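Local coordinates for protein putative silent information regulator 2,Putative silent information regulator 2 (Leishmania infantum, PDB 5OL0) that removes acetyl groups from lysine side chains of proteins at the expense of NAD, as a zinc-containing sirtuin that probably regulates gene expression, at residues A[290-293]-A[294-298]; A[159-162]-A[163-167]; A[224-227]-A[228-231]. All blocks are in the same frame, centred on the assembly; numbering follows the deposited sequence.

Contact 1 (A[290-293]-A[294-298])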
ATOM      1  N   VAL A 290     -12.205   6.882   7.408  1.00 29.42           N
ATOM      2  CA  VAL A 290     -11.706   5.983   8.452  1.00 28.35           C
ATOM      3  C   VAL A 290     -12.058   6.552   9.808  1.00 30.04           C
ATOM      4  O   VAL A 290     -12.380   5.802  10.709  1.00 31.73           O
ATOM      5  CB  VAL A 290     -10.214   5.743   8.268  1.00 29.92           C
ATOM      6  CG1 VAL A 290      -9.537   5.257   9.483  1.00 36.63           C
ATOM      7  CG2 VAL A 290     -10.004   4.742   7.131  1.00 30.27           C
ATOM      8  N   VAL A 291     -11.991   7.862   9.942  1.00 28.58           N
ATOM      9  CA  VAL A 291     -12.302   8.510  11.232  1.00 30.13           C
ATOM     10  C   VAL A 291     -13.780   8.225  11.559  1.00 32.10           C
ATOM     11  O   VAL A 291     -14.108   7.741  12.679  1.00 32.53           O
ATOM     12  CB  VAL A 291     -11.967   9.998  11.211  1.00 33.93           C
ATOM     13  CG1 VAL A 291     -12.667  10.763  12.343  1.00 34.03           C
ATOM     14  CG2 VAL A 291     -10.444  10.194  11.265  1.00 36.27           C
ATOM     15  N   THR A 292     -14.648   8.419  10.565  1.00 32.07           N
ATOM     16  CA  THR A 292     -16.073   8.103  10.762  1.00 30.70           C
ATOM     17  C   THR A 292     -16.294   6.655  11.114  1.00 31.20           C
ATOM     18  O   THR A 292     -17.044   6.372  12.008  1.00 32.50           O
ATOM     19  CB  THR A 292     -16.860   8.442   9.532  1.00 31.95           C
ATOM     20  OG1 THR A 292     -16.598   9.784   9.228  1.00 32.96           O
ATOM     21  CG2 THR A 292     -18.404   8.243   9.715  1.00 29.65           C
ATOM     22  N   LEU A 293     -15.667   5.738  10.378  1.00 28.94           N
ATOM     23  CA  LEU A 293     -15.743   4.316  10.702  1.00 29.72           C
ATOM     24  C   LEU A 293     -15.337   3.999  12.119  1.00 27.88           C
ATOM     25  O   LEU A 293     -16.022   3.226  12.865  1.00 27.47           O
ATOM     26  CB  LEU A 293     -14.963   3.473   9.676  1.00 28.67           C
ATOM     27  CG  LEU A 293     -14.925   1.980   9.842  1.00 34.37           C
ATOM     28  CD1 LEU A 293     -16.329   1.387   9.926  1.00 39.59           C
ATOM     29  CD2 LEU A 293     -14.144   1.394   8.659  1.00 32.89           C
ATOM     30  N   ALA A 294     -14.270   4.636  12.537  1.00 30.90           N
ATOM     31  CA  ALA A 294     -13.767   4.488  13.888  1.00 29.26           C
ATOM     32  C   ALA A 294     -14.800   4.915  14.935  1.00 33.61           C
ATOM     33  O   ALA A 294     -15.002   4.192  15.933  1.00 29.73           O
ATOM     34  CB  ALA A 294     -12.492   5.265  14.066  1.00 31.90           C
ATOM     35  N   GLU A 295     -15.444   6.054  14.709  1.00 33.01           N
ATOM     36  CA  GLU A 295     -16.514   6.503  15.584  1.00 41.29           C
ATOM     37  C   GLU A 295     -17.535   5.415  15.777  1.00 38.96           C
ATOM     38  O   GLU A 295     -17.831   5.020  16.893  1.00 35.66           O
ATOM     39  CB  GLU A 295     -17.276   7.687  15.025  1.00 46.12           C
ATOM     40  CG  GLU A 295     -16.520   8.963  14.755  1.00 58.24           C
ATOM     41  CD  GLU A 295     -17.463  10.010  14.172  1.00 67.50           C
ATOM     42  OE1 GLU A 295     -18.527  10.209  14.799  1.00 65.29           O
ATOM     43  OE2 GLU A 295     -17.163  10.610  13.103  1.00 70.46           O
ATOM     44  N   TYR A 296     -18.030   4.867  14.667  1.00 38.53           N
ATOM     45  CA  TYR A 296     -19.089   3.880  14.770  1.00 35.30           C
ATOM     46  C   TYR A 296     -18.624   2.572  15.390  1.00 38.56           C
ATOM     47  O   TYR A 296     -19.430   1.844  15.936  1.00 36.65           O
ATOM     48  CB  TYR A 296     -19.710   3.632  13.406  1.00 39.22           C
ATOM     49  CG  TYR A 296     -20.502   4.793  12.876  1.00 41.86           C
ATOM     50  CD1 TYR A 296     -21.606   5.312  13.602  1.00 51.20           C
ATOM     51  CD2 TYR A 296     -20.212   5.362  11.641  1.00 41.77           C
ATOM     52  CE1 TYR A 296     -22.353   6.377  13.112  1.00 48.91           C
ATOM     53  CE2 TYR A 296     -20.967   6.414  11.138  1.00 41.45           C
ATOM     54  CZ  TYR A 296     -22.008   6.917  11.872  1.00 49.25           C
ATOM     55  OH  TYR A 296     -22.713   7.938  11.340  1.00 55.45           O
ATOM     56  N   LEU A 297     -17.326   2.276  15.310  1.00 34.51           N
ATOM     57  CA  LEU A 297     -16.759   1.106  15.905  1.00 36.06           C
ATOM     58  C   LEU A 297     -16.449   1.276  17.418  1.00 34.18           C
ATOM     59  O   LEU A 297     -16.006   0.335  18.068  1.00 35.99           O
ATOM     60  CB  LEU A 297     -15.501   0.710  15.116  1.00 35.18           C
ATOM     61  CG  LEU A 297     -15.763  -0.019  13.791  1.00 36.27           C
ATOM     62  CD1 LEU A 297     -14.403  -0.186  13.130  1.00 40.86           C
ATOM     63  CD2 LEU A 297     -16.385  -1.379  14.016  1.00 38.40           C
ATOM     64  N   GLY A 298     -16.646   2.466  17.970  1.00 32.88           N
ATOM     65  CA  GLY A 298     -16.308   2.716  19.348  1.00 36.70           C
ATOM     66  C   GLY A 298     -14.818   2.925  19.543  1.00 42.29           C
ATOM     67  O   GLY A 298     -14.306   2.754  20.662  1.00 45.50           O
TER

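Contact 2 (A[159-162]-A[163-167])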
ATOM      1  N   THR A 159      23.098  -9.492  -2.681  1.00 45.32           N
ATOM      2  CA  THR A 159      23.844  -9.291  -1.424  1.00 51.53           C
ATOM      3  C   THR A 159      23.406  -7.959  -0.748  1.00 45.53           C
ATOM      4  O   THR A 159      23.548  -6.883  -1.384  1.00 41.20           O
ATOM      5  CB  THR A 159      25.368  -9.163  -1.645  1.00 52.01           C
ATOM      6  OG1 THR A 159      25.856 -10.331  -2.307  1.00 55.74           O
ATOM      7  CG2 THR A 159      26.123  -8.965  -0.312  1.00 48.20           C
ATOM      8  N   PRO A 160      22.967  -8.023   0.534  1.00 47.94           N
ATOM      9  CA  PRO A 160      22.624  -6.807   1.273  1.00 44.85           C
ATOM     10  C   PRO A 160      23.728  -5.767   1.256  1.00 43.55           C
ATOM     11  O   PRO A 160      24.924  -6.094   1.141  1.00 44.61           O
ATOM     12  CB  PRO A 160      22.399  -7.313   2.700  1.00 46.09           C
ATOM     13  CG  PRO A 160      21.916  -8.709   2.497  1.00 47.25           C
ATOM     14  CD  PRO A 160      22.803  -9.210   1.401  1.00 44.91           C
ATOM     15  N   PHE A 161      23.277  -4.518   1.324  1.00 39.02           N
ATOM     16  CA  PHE A 161      24.103  -3.347   1.315  1.00 35.96           C
ATOM     17  C   PHE A 161      23.562  -2.444   2.420  1.00 34.44           C
ATOM     18  O   PHE A 161      22.357  -2.372   2.626  1.00 33.08           O
ATOM     19  CB  PHE A 161      23.968  -2.729  -0.037  1.00 35.59           C
ATOM     20  CG  PHE A 161      24.908  -1.593  -0.311  1.00 35.88           C
ATOM     21  CD1 PHE A 161      24.550  -0.277   0.005  1.00 35.94           C
ATOM     22  CD2 PHE A 161      26.125  -1.820  -0.957  1.00 34.51           C
ATOM     23  CE1 PHE A 161      25.412   0.774  -0.305  1.00 37.97           C
ATOM     24  CE2 PHE A 161      26.977  -0.791  -1.276  1.00 35.90           C
ATOM     25  CZ  PHE A 161      26.628   0.520  -0.969  1.00 38.02           C
ATOM     26  N   SER A 162      24.456  -1.771   3.137  1.00 36.25           N
ATOM     27  CA  SER A 162      24.076  -0.792   4.158  1.00 33.30           C
ATOM     28  C   SER A 162      23.088   0.270   3.658  1.00 30.49           C
ATOM     29  O   SER A 162      23.407   1.079   2.789  1.00 34.48           O
ATOM     30  CB  SER A 162      25.312  -0.058   4.662  1.00 37.13           C
ATOM     31  OG  SER A 162      24.911   1.042   5.492  1.00 35.44           O
ATOM     32  N   ILE A 163      21.920   0.336   4.284  1.00 32.78           N
ATOM     33  CA  ILE A 163      20.934   1.322   3.917  1.00 31.37           C
ATOM     34  C   ILE A 163      21.419   2.732   4.222  1.00 33.81           C
ATOM     35  O   ILE A 163      21.058   3.697   3.544  1.00 32.41           O
ATOM     36  CB  ILE A 163      19.551   1.068   4.601  1.00 33.16           C
ATOM     37  CG1 ILE A 163      18.472   1.976   4.019  1.00 30.93           C
ATOM     38  CG2 ILE A 163      19.587   1.232   6.123  1.00 34.59           C
ATOM     39  CD1 ILE A 163      18.285   1.772   2.534  1.00 35.43           C
ATOM     40  N   GLU A 164      22.180   2.869   5.287  1.00 36.90           N
ATOM     41  CA  GLU A 164      22.749   4.164   5.661  1.00 37.66           C
ATOM     42  C   GLU A 164      23.764   4.608   4.608  1.00 33.46           C
ATOM     43  O   GLU A 164      23.738   5.728   4.203  1.00 30.80           O
ATOM     44  CB  GLU A 164      23.374   3.999   7.067  1.00 43.38           C
ATOM     45  CG  GLU A 164      24.022   5.224   7.678  1.00 50.56           C
ATOM     46  CD  GLU A 164      23.887   5.264   9.213  1.00 59.67           C
ATOM     47  OE1 GLU A 164      24.021   4.218   9.916  1.00 60.72           O
ATOM     48  OE2 GLU A 164      23.574   6.362   9.724  1.00 54.03           O
ATOM     49  N   GLN A 165      24.619   3.696   4.143  1.00 32.42           N
ATOM     50  CA  GLN A 165      25.512   3.977   3.040  1.00 33.17           C
ATOM     51  C   GLN A 165      24.743   4.328   1.779  1.00 36.11           C
ATOM     52  O   GLN A 165      25.081   5.305   1.100  1.00 35.42           O
ATOM     53  CB  GLN A 165      26.471   2.832   2.777  1.00 36.54           C
ATOM     54  CG  GLN A 165      27.419   3.218   1.691  1.00 35.45           C
ATOM     55  CD  GLN A 165      28.389   2.178   1.295  1.00 37.29           C
ATOM     56  OE1 GLN A 165      28.575   1.130   1.948  1.00 39.32           O
ATOM     57  NE2 GLN A 165      29.058   2.467   0.201  1.00 33.04           N
ATOM     58  N   ASN A 166      23.691   3.553   1.487  1.00 34.75           N
ATOM     59  CA  ASN A 166      22.897   3.791   0.291  1.00 35.35           C
ATOM     60  C   ASN A 166      22.216   5.164   0.331  1.00 33.36           C
ATOM     61  O   ASN A 166      22.156   5.839  -0.653  1.00 34.97           O
ATOM     62  CB  ASN A 166      21.873   2.666   0.080  1.00 37.60           C
ATOM     63  CG  ASN A 166      21.086   2.819  -1.208  1.00 35.72           C
ATOM     64  OD1 ASN A 166      21.627   3.118  -2.306  1.00 44.58           O
ATOM     65  ND2 ASN A 166      19.814   2.653  -1.085  1.00 38.14           N
ATOM     66  N   TYR A 167      21.733   5.553   1.491  1.00 32.77           N
ATOM     67  CA  TYR A 167      21.123   6.847   1.734  1.00 32.94           C
ATOM     68  C   TYR A 167      22.141   7.981   1.502  1.00 32.18           C
ATOM     69  O   TYR A 167      21.865   8.925   0.791  1.00 31.78           O
ATOM     70  CB  TYR A 167      20.559   6.894   3.177  1.00 33.70           C
ATOM     71  CG  TYR A 167      20.277   8.319   3.657  1.00 36.22           C
ATOM     72  CD1 TYR A 167      19.106   8.967   3.315  1.00 37.73           C
ATOM     73  CD2 TYR A 167      21.222   9.011   4.379  1.00 36.34           C
ATOM     74  CE1 TYR A 167      18.881  10.282   3.691  1.00 38.84           C
ATOM     75  CE2 TYR A 167      21.010  10.320   4.769  1.00 35.43           C
ATOM     76  CZ  TYR A 167      19.830  10.945   4.443  1.00 36.54           C
ATOM     77  OH  TYR A 167      19.653  12.265   4.821  1.00 38.67           O
TER
HETATM   78  O   HOH W   1      27.467  -1.235   2.059  1.00 45.14           O
HETATM   79  O   HOH W   2      23.214   0.609   7.333  1.00 47.62           O

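Contact 3 (A[224-227]-A[228-231])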
ATOM      1  N   HIS A 224       0.137  -5.787 -10.627  1.00 26.99           N
ATOM      2  CA  HIS A 224      -0.086  -7.190 -10.453  1.00 26.30           C
ATOM      3  C   HIS A 224       1.185  -7.823 -10.013  1.00 28.78           C
ATOM      4  O   HIS A 224       2.228  -7.289 -10.324  1.00 31.47           O
ATOM      5  CB  HIS A 224      -0.569  -7.783 -11.794  1.00 30.45           C
ATOM      6  CG  HIS A 224      -1.702  -7.033 -12.375  1.00 32.28           C
ATOM      7  ND1 HIS A 224      -2.946  -7.020 -11.785  1.00 32.01           N
ATOM      8  CD2 HIS A 224      -1.778  -6.217 -13.456  1.00 33.60           C
ATOM      9  CE1 HIS A 224      -3.729  -6.205 -12.465  1.00 32.72           C
ATOM     10  NE2 HIS A 224      -3.051  -5.720 -13.490  1.00 29.22           N
ATOM     11  N   PRO A 225       1.139  -8.924  -9.242  1.00 29.60           N
ATOM     12  CA  PRO A 225      -0.061  -9.626  -8.822  1.00 30.28           C
ATOM     13  C   PRO A 225      -0.860  -9.085  -7.574  1.00 28.64           C
ATOM     14  O   PRO A 225      -1.857  -9.685  -7.185  1.00 29.24           O
ATOM     15  CB  PRO A 225       0.478 -11.029  -8.536  1.00 30.78           C
ATOM     16  CG  PRO A 225       1.866 -10.817  -8.049  1.00 31.11           C
ATOM     17  CD  PRO A 225       2.370  -9.600  -8.789  1.00 34.65           C
ATOM     18  N   PHE A 226      -0.434  -7.985  -6.995  1.00 28.11           N
ATOM     19  CA  PHE A 226      -1.088  -7.340  -5.863  1.00 28.78           C
ATOM     20  C   PHE A 226      -2.584  -7.200  -6.061  1.00 31.14           C
ATOM     21  O   PHE A 226      -3.356  -7.534  -5.173  1.00 28.66           O
ATOM     22  CB  PHE A 226      -0.502  -5.933  -5.585  1.00 28.18           C
ATOM     23  CG  PHE A 226      -1.001  -5.321  -4.282  1.00 27.39           C
ATOM     24  CD1 PHE A 226      -0.326  -5.594  -3.068  1.00 25.37           C
ATOM     25  CD2 PHE A 226      -2.188  -4.603  -4.229  1.00 28.15           C
ATOM     26  CE1 PHE A 226      -0.789  -5.060  -1.856  1.00 29.84           C
ATOM     27  CE2 PHE A 226      -2.655  -4.069  -3.018  1.00 30.95           C
ATOM     28  CZ  PHE A 226      -1.954  -4.286  -1.833  1.00 28.62           C
ATOM     29  N   ALA A 227      -2.999  -6.768  -7.238  1.00 29.09           N
ATOM     30  CA  ALA A 227      -4.424  -6.565  -7.513  1.00 30.19           C
ATOM     31  C   ALA A 227      -5.256  -7.850  -7.464  1.00 27.50           C
ATOM     32  O   ALA A 227      -6.470  -7.799  -7.440  1.00 26.12           O
ATOM     33  CB  ALA A 227      -4.594  -5.865  -8.828  1.00 28.85           C
ATOM     34  N   LEU A 228      -4.618  -9.008  -7.369  1.00 29.13           N
ATOM     35  CA  LEU A 228      -5.402 -10.252  -7.249  1.00 32.03           C
ATOM     36  C   LEU A 228      -5.988 -10.452  -5.883  1.00 31.00           C
ATOM     37  O   LEU A 228      -6.948 -11.205  -5.732  1.00 29.99           O
ATOM     38  CB  LEU A 228      -4.594 -11.468  -7.553  1.00 34.88           C
ATOM     39  CG  LEU A 228      -4.262 -11.727  -9.007  1.00 40.49           C
ATOM     40  CD1 LEU A 228      -3.229 -12.845  -9.048  1.00 41.34           C
ATOM     41  CD2 LEU A 228      -5.550 -12.158  -9.713  1.00 44.06           C
ATOM     42  N   LEU A 229      -5.415  -9.787  -4.889  1.00 28.15           N
ATOM     43  CA  LEU A 229      -5.820 -10.056  -3.517  1.00 30.47           C
ATOM     44  C   LEU A 229      -7.332 -10.048  -3.289  1.00 29.80           C
ATOM     45  O   LEU A 229      -7.882 -11.012  -2.789  1.00 30.70           O
ATOM     46  CB  LEU A 229      -5.097  -9.110  -2.541  1.00 30.71           C
ATOM     47  CG  LEU A 229      -3.673  -9.535  -2.252  1.00 32.24           C
ATOM     48  CD1 LEU A 229      -2.907  -8.366  -1.671  1.00 32.09           C
ATOM     49  CD2 LEU A 229      -3.612 -10.726  -1.272  1.00 32.19           C
ATOM     50  N   PRO A 230      -8.018  -8.986  -3.678  1.00 30.89           N
ATOM     51  CA  PRO A 230      -9.452  -8.965  -3.412  1.00 30.40           C
ATOM     52  C   PRO A 230     -10.284  -9.828  -4.331  1.00 30.65           C
ATOM     53  O   PRO A 230     -11.499 -10.004  -4.076  1.00 29.99           O
ATOM     54  CB  PRO A 230      -9.813  -7.487  -3.648  1.00 33.00           C
ATOM     55  CG  PRO A 230      -8.805  -6.996  -4.624  1.00 30.57           C
ATOM     56  CD  PRO A 230      -7.555  -7.738  -4.315  1.00 29.54           C
ATOM     57  N   CYS A 231      -9.672 -10.308  -5.418  1.00 29.85           N
ATOM     58  CA  CYS A 231     -10.313 -11.251  -6.335  1.00 29.60           C
ATOM     59  C   CYS A 231     -10.431 -12.673  -5.798  1.00 30.75           C
ATOM     60  O   CYS A 231     -11.246 -13.421  -6.312  1.00 31.09           O
ATOM     61  CB  CYS A 231      -9.592 -11.253  -7.707  1.00 32.33           C
ATOM     62  SG  CYS A 231      -9.649  -9.560  -8.420  1.00 41.09           S
TER

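Contact 1 (A[290-293]-A[294-298])
Leu293 and Leu297, one turn apart near the end of helix 286-296, form the buried side of this contact, packed against other helices. Their chains cross at a slant, and CG of Leu293 lies 4.0 Å from CD1 of Leu297. The backbone bond beneath them, Leu297 N to Leu293 O, is short at 2.9 Å but bent, with an N-H...O angle of 139°. Earlier in the helix the bonding is straighter: Ala294 N reaches Val290 O at 2.9 Å, and Glu295 N reaches Val291 O at 3.0 Å. The helix stops in a Schellman motif at Gly298, whose phi of 78° turns the chain away while its N bonds to Glu295 O at 3.0 Å.

Glu295 and Tyr296 are exposed on the outer side, yet the closer side-chain approach is here: CG2 of Thr292 lies 3.5 Å from CE2 of Tyr296, the two chains side by side and pointing the same way. One torsion, chi1 of -55°, sets Thr292 OG1 beside its backbone N, where it bonds to Glu288 O, and CG2 opposite that N, alongside the ring. Glu295 runs out extended, its OE2 4.0 Å from Thr292 OG1. Inward, Leu293 and Leu297 pack on Phe110 of helix 106-116; on helix 21-30, Leu24 meets Leu293, and Ala25 meets Leu297 and Tyr296; Val291 and Ala294 rest on Leu303 of helix 300-308.

Contact 2 (A[159-162]-A[163-167])
Ser162 is the N-cap of helix 163-171: its OG accepts the backbone N-H of Gln165 over 3.0 Å, almost straight at 173°. Chi1 of 171° places OG opposite the serine's own N, facing the first turn. The carbonyl of the same residue starts the regular bonding, with Asn166 N to Ser162 O at 2.8 Å. A water 2.5 Å from Ser162 OG also accepts from Glu164 N. The return link that would complete a capping box passes through another water, which accepts from Ser162 N and donates to Gln165 OE1 at 2.6 Å. That water sits 3.2 Å above the plane of the Phe161 ring, over its centre.

Phe161 and Gln165 cross at about a right angle. CZ of the ring comes within 3.3 Å of the amide carbon CD of Gln165, and the two planes are 41° apart. NE2 of this amide is held by Glu169. Asn166 N lies at the ring edge, and Asn166 OD1 turns to Ser176 and Tyr89. Phe161 is backbone-bonded to Ala152 and packs on Val185. A capped helix following a short, weakly bonded strand at the margin of the three-stranded antiparallel sheet thus belongs to the four-cysteine zinc-binding module characteristic of sirtuins.

Contact 3 (A[224-227]-A[228-231])
Phe226 and Leu229 meet by a CH-pi contact: methyl CD1 of the leucine lies over one ring face, 4.1 Å from the centroid and 15° off the ring normal. The torsions account for this meeting. With chi1 of -171°, Phe226 swings its ring away from its own backbone N, whereas Leu229, at chi1 -79°, keeps CG beside its N and brings CD1 across to the ring. Leu228 has the same type of first torsion, and its CD1 reaches Pro225 CB at 4.2 Å.

Two backbone bonds set these pairs three residues apart: Leu228 N to Pro225 O at 2.8 Å and Leu229 N to Phe226 O at 3.1 Å. In both, the donor sits well above the carbonyl plane; residues 228-231 have helical backbone angles without regular helical bonding. Pro230 has no N-H to continue the series, and its CD lies 3.3 Å from Ala227 O instead. Leu229 is buried against Leu204 and Cys124. A cis bond joins His224, which bonds to the bound peptide through its backbone, to Pro225 at the start of the turn. This is a loop of the Rossmann-type domain of sirtuins: its first residues line the peptide site, and Phe226 packs on Gln126 of the probable NAD site.

Overall arrangement
All three contacts are local, yet they occupy separate parts of the chain: the centres of contacts 1 and 2 are 40 Å apart on opposite sides of the chain's centre, and none touches another. Contact 3 is the most buried and lies in the Rossmann domain near the peptide; its chemistry is a methyl over a ring plus turn bonds. Contact 1, partly buried, ends a helix of that domain, with leucines inward and polar groups outward. Contact 2 is at the surface of the zinc module, where a serine hydroxyl and bridging waters pair with backbone N-H groups at the helix start. Contacts 1 and 2 thus illustrate opposite helix ends, one closed by glycine, the other opened by serine.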